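PDB 2R5U: replicative DNA helicase DnaB, 1st part from Mycobacterium tuberculosis, which probably unwinds duplex DNA ahead of the replisome as a hexameric, ATP-driven 5'-3' helicase, of which this chain is the N-terminal domain. Local coordinates for residues G39-S44 with A71-Y76; D50-L55 with N67-I72. All coordinates share one frame; numbering follows the deposited sequence.

Interaction 1: G39-S44 with A71-Y76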
loop_
_atom_site.group_PDB
_atom_site.type_symbol
_atom_site.label_atom_id
_atom_site.label_comp_id
_atom_site.label_asym_id
_atom_site.label_seq_id
_atom_site.Cartn_x
_atom_site.Cartn_y
_atom_site.Cartn_z
ATOM N N GLY B 39 20.642 -21.088 -28.279
ATOM C CA GLY B 39 21.965 -21.311 -28.876
ATOM C C GLY B 39 21.966 -20.913 -30.334
ATOM O O GLY B 39 22.863 -20.216 -30.772
ATOM N N GLY B 40 20.933 -21.336 -31.066
ATOM C CA GLY B 40 20.764 -21.017 -32.486
ATOM C C GLY B 40 20.662 -19.530 -32.783
ATOM O O GLY B 40 21.326 -19.023 -33.674
ATOM N N MET B 41 19.802 -18.847 -32.028
ATOM C CA MET B 41 19.631 -17.400 -32.081
ATOM C C MET B 41 20.922 -16.623 -31.854
ATOM O O MET B 41 21.133 -15.620 -32.515
ATOM C CB MET B 41 18.577 -16.948 -31.061
ATOM C CG MET B 41 17.145 -17.499 -31.346
ATOM S SD MET B 41 15.940 -16.981 -30.053
ATOM C CE MET B 41 15.652 -15.262 -30.523
ATOM N N LEU B 42 21.757 -17.088 -30.928
ATOM C CA LEU B 42 23.038 -16.447 -30.607
ATOM C C LEU B 42 24.094 -16.609 -31.741
ATOM O O LEU B 42 25.075 -15.876 -31.783
ATOM C CB LEU B 42 23.592 -16.966 -29.270
ATOM C CG LEU B 42 22.888 -16.477 -27.983
ATOM C CD1 LEU B 42 23.380 -17.194 -26.713
ATOM C CD2 LEU B 42 23.006 -14.977 -27.798
ATOM N N LEU B 43 23.862 -17.564 -32.641
ATOM C CA LEU B 43 24.789 -17.865 -33.748
ATOM C C LEU B 43 24.395 -17.217 -35.080
ATOM O O LEU B 43 25.219 -17.096 -35.990
ATOM C CB LEU B 43 24.907 -19.384 -33.912
ATOM C CG LEU B 43 25.619 -20.079 -32.746
ATOM C CD1 LEU B 43 25.576 -21.585 -32.940
ATOM C CD2 LEU B 43 27.065 -19.591 -32.605
ATOM N N SER B 44 23.139 -16.807 -35.212
ATOM C CA SER B 44 22.630 -16.422 -36.515
ATOM C C SER B 44 21.418 -15.516 -36.449
ATOM O O SER B 44 20.431 -15.845 -35.787
ATOM C CB SER B 44 22.298 -17.690 -37.315
ATOM O OG SER B 44 21.402 -17.420 -38.369
ATOM N N ALA B 71 16.248 -10.352 -24.200
ATOM C CA ALA B 71 17.444 -9.565 -24.503
ATOM C C ALA B 71 17.829 -9.647 -26.003
ATOM O O ALA B 71 18.123 -8.622 -26.630
ATOM C CB ALA B 71 18.612 -9.992 -23.616
ATOM N N ILE B 72 17.792 -10.849 -26.576
ATOM C CA ILE B 72 18.044 -11.022 -28.024
ATOM C C ILE B 72 17.013 -10.233 -28.865
ATOM O O ILE B 72 17.370 -9.505 -29.799
ATOM C CB ILE B 72 18.045 -12.510 -28.434
ATOM C CG1 ILE B 72 19.115 -13.310 -27.650
ATOM C CG2 ILE B 72 18.269 -12.654 -29.933
ATOM C CD1 ILE B 72 18.977 -14.857 -27.845
ATOM N N LEU B 73 15.736 -10.377 -28.536
ATOM C CA LEU B 73 14.697 -9.661 -29.261
ATOM C C LEU B 73 14.866 -8.149 -29.126
ATOM O O LEU B 73 14.619 -7.416 -30.082
ATOM C CB LEU B 73 13.304 -10.075 -28.791
ATOM C CG LEU B 73 12.766 -11.462 -29.141
ATOM C CD1 LEU B 73 11.262 -11.304 -29.290
ATOM C CD2 LEU B 73 13.370 -12.101 -30.398
ATOM N N ASP B 74 15.269 -7.684 -27.938
ATOM C CA ASP B 74 15.560 -6.249 -27.726
ATOM C C ASP B 74 16.588 -5.717 -28.719
ATOM O O ASP B 74 16.384 -4.666 -29.343
ATOM C CB ASP B 74 16.075 -5.986 -26.313
ATOM C CG ASP B 74 15.135 -5.141 -25.504
ATOM O OD1 ASP B 74 14.167 -5.704 -24.934
ATOM O OD2 ASP B 74 15.369 -3.900 -25.443
ATOM N N LEU B 75 17.692 -6.449 -28.843
ATOM C CA LEU B 75 18.778 -6.116 -29.756
ATOM C C LEU B 75 18.341 -6.178 -31.220
ATOM O O LEU B 75 18.581 -5.255 -31.988
ATOM C CB LEU B 75 19.968 -7.042 -29.504
ATOM C CG LEU B 75 20.744 -6.754 -28.204
ATOM C CD1 LEU B 75 21.714 -7.880 -27.896
ATOM C CD2 LEU B 75 21.484 -5.432 -28.314
ATOM N N TYR B 76 17.685 -7.278 -31.582
ATOM C CA TYR B 76 17.210 -7.503 -32.941
ATOM C C TYR B 76 16.202 -6.424 -33.405
ATOM O O TYR B 76 16.269 -5.961 -34.545
ATOM C CB TYR B 76 16.630 -8.915 -33.020
ATOM C CG TYR B 76 15.984 -9.328 -34.322
ATOM C CD1 TYR B 76 16.746 -9.860 -35.369
ATOM C CD2 TYR B 76 14.600 -9.278 -34.470
ATOM C CE1 TYR B 76 16.135 -10.287 -36.554
ATOM C CE2 TYR B 76 13.982 -9.694 -35.639
ATOM C CZ TYR B 76 14.751 -10.188 -36.674
ATOM O OH TYR B 76 14.113 -10.604 -37.813
#
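Met-41, Leu-42, Ile-72 and Leu-73 join two helices in the core of the all-helical N-terminal domain of DnaB. The first pair comes from the end of helix 31-43, the second from helix 63-77. The two short helical segments run nearly the same way, with 25° between their directions. Their axes stay 11.2 Å apart at closest approach, so the backbones do not touch and side chains fill the gap. Met-41 and Ile-72 face each other across it.

Ile-72 gives the largest share of the contact, just ahead of Met-41, and uses both of its branches. Its CG1 lies beside the backbone N and anti to the carbonyl carbon (chi1 -58°), and the chain then extends to CD1. This sends CD1 toward helix 31-43, where it meets Met-41 CB at 3.9 Å and Leu-42 CD2 at 4.0 Å. The side chains of Leu-42 and Ile-72 cross at about a right angle. The other branch, CG2, is left for the end of the methionine.

Met-41 is extended as far as the sulfur and then bends at the last torsion (chi3 77°). The bend turns CE toward helix 63-77. All of these contacts are apolar, and they bury 182 Å² between the two segments.

Other parts of the domain pack around the contact. Ile-48 of helix 45-52 and Ala-82 of a loop also touch Ile-72, while Val-87 of helix 84-93 and Ile-110 of helix 102-111 pack on Leu-42. Ser-44, at the N-cap of helix 45-52, hydrogen-bonds through OG to Ala-47 N.

The methionine methyl touches two residues of helix 63-77: CE of Met-41 lies 3.7 Å from CG2 of Ile-72 and 3.9 Å from CD2 of Leu-73.

Interaction 2: D50-L55 with N67-I72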
loop_
_atom_site.group_PDB
_atom_site.type_symbol
_atom_site.label_atom_id
_atom_site.label_comp_id
_atom_site.label_asym_id
_atom_site.label_seq_id
_atom_site.Cartn_x
_atom_site.Cartn_y
_atom_site.Cartn_z
ATOM N N ASP B 50 13.540 -16.860 -37.926
ATOM C CA ASP B 50 12.804 -18.133 -37.916
ATOM C C ASP B 50 12.040 -18.403 -36.609
ATOM O O ASP B 50 10.871 -18.825 -36.626
ATOM C CB ASP B 50 13.779 -19.268 -38.137
ATOM C CG ASP B 50 13.649 -19.862 -39.483
ATOM O OD1 ASP B 50 13.053 -20.967 -39.554
ATOM O OD2 ASP B 50 14.108 -19.225 -40.465
ATOM N N VAL B 51 12.720 -18.161 -35.497
ATOM C CA VAL B 51 12.198 -18.386 -34.157
ATOM C C VAL B 51 11.003 -17.464 -33.865
ATOM O O VAL B 51 9.977 -17.899 -33.303
ATOM C CB VAL B 51 13.354 -18.234 -33.115
ATOM C CG1 VAL B 51 12.832 -18.140 -31.708
ATOM C CG2 VAL B 51 14.330 -19.424 -33.250
ATOM N N LEU B 52 11.147 -16.201 -34.262
ATOM C CA LEU B 52 10.107 -15.195 -34.100
ATOM C C LEU B 52 8.785 -15.531 -34.786
ATOM O O LEU B 52 7.730 -15.142 -34.303
ATOM C CB LEU B 52 10.603 -13.823 -34.557
ATOM C CG LEU B 52 11.236 -12.994 -33.454
ATOM C CD1 LEU B 52 11.693 -11.661 -34.014
ATOM C CD2 LEU B 52 10.177 -12.756 -32.396
ATOM N N GLU B 53 8.849 -16.246 -35.907
ATOM C CA GLU B 53 7.652 -16.770 -36.579
ATOM C C GLU B 53 6.797 -17.638 -35.665
ATOM O O GLU B 53 5.573 -17.724 -35.835
ATOM C CB GLU B 53 8.046 -17.644 -37.760
ATOM C CG GLU B 53 9.135 -17.058 -38.611
ATOM C CD GLU B 53 8.608 -16.444 -39.852
ATOM O OE1 GLU B 53 9.008 -16.927 -40.941
ATOM O OE2 GLU B 53 7.786 -15.501 -39.750
ATOM N N ARG B 54 7.440 -18.292 -34.712
ATOM C CA ARG B 54 6.775 -19.328 -33.937
ATOM C C ARG B 54 6.508 -18.964 -32.482
ATOM O O ARG B 54 5.512 -19.401 -31.915
ATOM C CB ARG B 54 7.590 -20.612 -33.991
ATOM C CG ARG B 54 7.541 -21.331 -35.306
ATOM C CD ARG B 54 8.853 -22.014 -35.504
ATOM N NE ARG B 54 8.971 -22.766 -36.755
ATOM C CZ ARG B 54 9.591 -22.318 -37.848
ATOM N NH1 ARG B 54 10.116 -21.099 -37.881
ATOM N NH2 ARG B 54 9.677 -23.092 -38.922
ATOM N N LEU B 55 7.398 -18.186 -31.881
ATOM C CA LEU B 55 7.323 -17.901 -30.459
ATOM C C LEU B 55 6.736 -16.539 -30.129
ATOM O O LEU B 55 6.854 -15.583 -30.900
ATOM C CB LEU B 55 8.702 -18.050 -29.788
ATOM C CG LEU B 55 9.340 -19.439 -29.855
ATOM C CD1 LEU B 55 10.551 -19.516 -28.972
ATOM C CD2 LEU B 55 8.333 -20.521 -29.486
ATOM N N ASN B 67 14.510 -14.485 -20.131
ATOM C CA ASN B 67 15.360 -13.300 -19.995
ATOM C C ASN B 67 16.320 -13.216 -21.187
ATOM O O ASN B 67 16.497 -12.145 -21.785
ATOM C CB ASN B 67 16.198 -13.345 -18.712
ATOM C CG ASN B 67 15.371 -13.133 -17.414
ATOM O OD1 ASN B 67 14.278 -12.560 -17.421
ATOM N ND2 ASN B 67 15.938 -13.569 -16.296
ATOM N N VAL B 68 16.946 -14.348 -21.516
ATOM C CA VAL B 68 17.902 -14.385 -22.624
ATOM C C VAL B 68 17.180 -14.048 -23.924
ATOM O O VAL B 68 17.632 -13.178 -24.679
ATOM C CB VAL B 68 18.620 -15.736 -22.736
ATOM C CG1 VAL B 68 19.530 -15.767 -24.006
ATOM C CG2 VAL B 68 19.442 -15.974 -21.478
ATOM N N TYR B 69 16.053 -14.720 -24.159
ATOM C CA TYR B 69 15.243 -14.491 -25.344
ATOM C C TYR B 69 14.836 -13.022 -25.503
ATOM O O TYR B 69 14.952 -12.454 -26.597
ATOM C CB TYR B 69 14.008 -15.395 -25.314
ATOM C CG TYR B 69 13.112 -15.274 -26.533
ATOM C CD1 TYR B 69 13.378 -16.000 -27.686
ATOM C CD2 TYR B 69 11.990 -14.429 -26.521
ATOM C CE1 TYR B 69 12.569 -15.898 -28.794
ATOM C CE2 TYR B 69 11.160 -14.321 -27.631
ATOM C CZ TYR B 69 11.466 -15.060 -28.764
ATOM O OH TYR B 69 10.676 -14.990 -29.870
ATOM N N ASP B 70 14.351 -12.424 -24.411
ATOM C CA ASP B 70 13.901 -11.015 -24.415
ATOM C C ASP B 70 15.060 -10.062 -24.742
ATOM O O ASP B 70 14.875 -9.096 -25.487
ATOM C CB ASP B 70 13.271 -10.616 -23.064
ATOM C CG ASP B 70 12.003 -11.406 -22.724
ATOM O OD1 ASP B 70 11.461 -12.154 -23.585
ATOM O OD2 ASP B 70 11.550 -11.294 -21.551
ATOM N N ALA B 71 16.248 -10.352 -24.200
ATOM C CA ALA B 71 17.444 -9.565 -24.503
ATOM C C ALA B 71 17.829 -9.647 -26.003
ATOM O O ALA B 71 18.123 -8.622 -26.630
ATOM C CB ALA B 71 18.612 -9.992 -23.616
ATOM N N ILE B 72 17.792 -10.849 -26.576
ATOM C CA ILE B 72 18.044 -11.022 -28.024
ATOM C C ILE B 72 17.013 -10.233 -28.865
ATOM O O ILE B 72 17.370 -9.505 -29.799
ATOM C CB ILE B 72 18.045 -12.510 -28.434
ATOM C CG1 ILE B 72 19.115 -13.310 -27.650
ATOM C CG2 ILE B 72 18.269 -12.654 -29.933
ATOM C CD1 ILE B 72 18.977 -14.857 -27.845
HETATM O O HOH W 1 8.387 -13.814 -29.747
#
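The backbones of 50-55 and 67-72 stay well apart, with Leu-55 and Tyr-69 nearest at 10.0 Å between CA atoms, and the ring of Tyr-69 spans the gap. Its CG is anti to the backbone N (chi1 -178°), which carries the ring out from helix 63-77 toward 50-55.

Three side chains receive the ring. Val-51 comes from the opposite direction and sets CG1 at the ring edge, near the plane, 3.7 Å from Tyr-69 CE1. Leu-55 approaches obliquely: Leu-55 CB lies 3.6 Å from Tyr-69 OH, and Leu-55 CD1 lies near Tyr-69 CE1. Leu-52 CD2 lies 3.4 Å from the same hydroxyl oxygen. Phe-60 meets the ring with the planes at about 45°, and Met-41 of helix 31-43 touches it too.

The hydroxyl also has a polar partner. A water in the ring plane is hydrogen-bonded to Tyr-69 OH at 2.6 Å and donates to Leu-55 O, also at 2.6 Å. Within 50-55, Arg-54 NH1 donates to Asp-50 O at 2.7 Å; its hydrogen bond to Asp-50 OD1, part of a salt bridge, is weak.

The tyrosine therefore does two jobs: its carbon edge packs in the apolar core, while its oxygen, set among leucine carbons, is linked through one water to the backbone carbonyl of Leu-55.

In the fold
Interactions 1 and 2 are both buried, with centres about 7 Å apart. Interaction 2 lies nearer the centre of the folded chain (about 7 Å, against about 13 Å for interaction 1, between centres). Both use helix 63-77. Their segments on it overlap at Ala-71 and Ile-72, but interaction 1 rests on Ile-72 and Leu-73, interaction 2 on Tyr-69. Their partners, helices 31-43 and 45-52, follow each other in the chain. The contacts also touch directly: Met-41 CE lies 3.6 Å from Tyr-69 CE1. Interaction 1 is purely apolar, carbon against carbon. Interaction 2 adds a tyrosine hydroxyl, a water and a backbone carbonyl. No other subunit touches either contact.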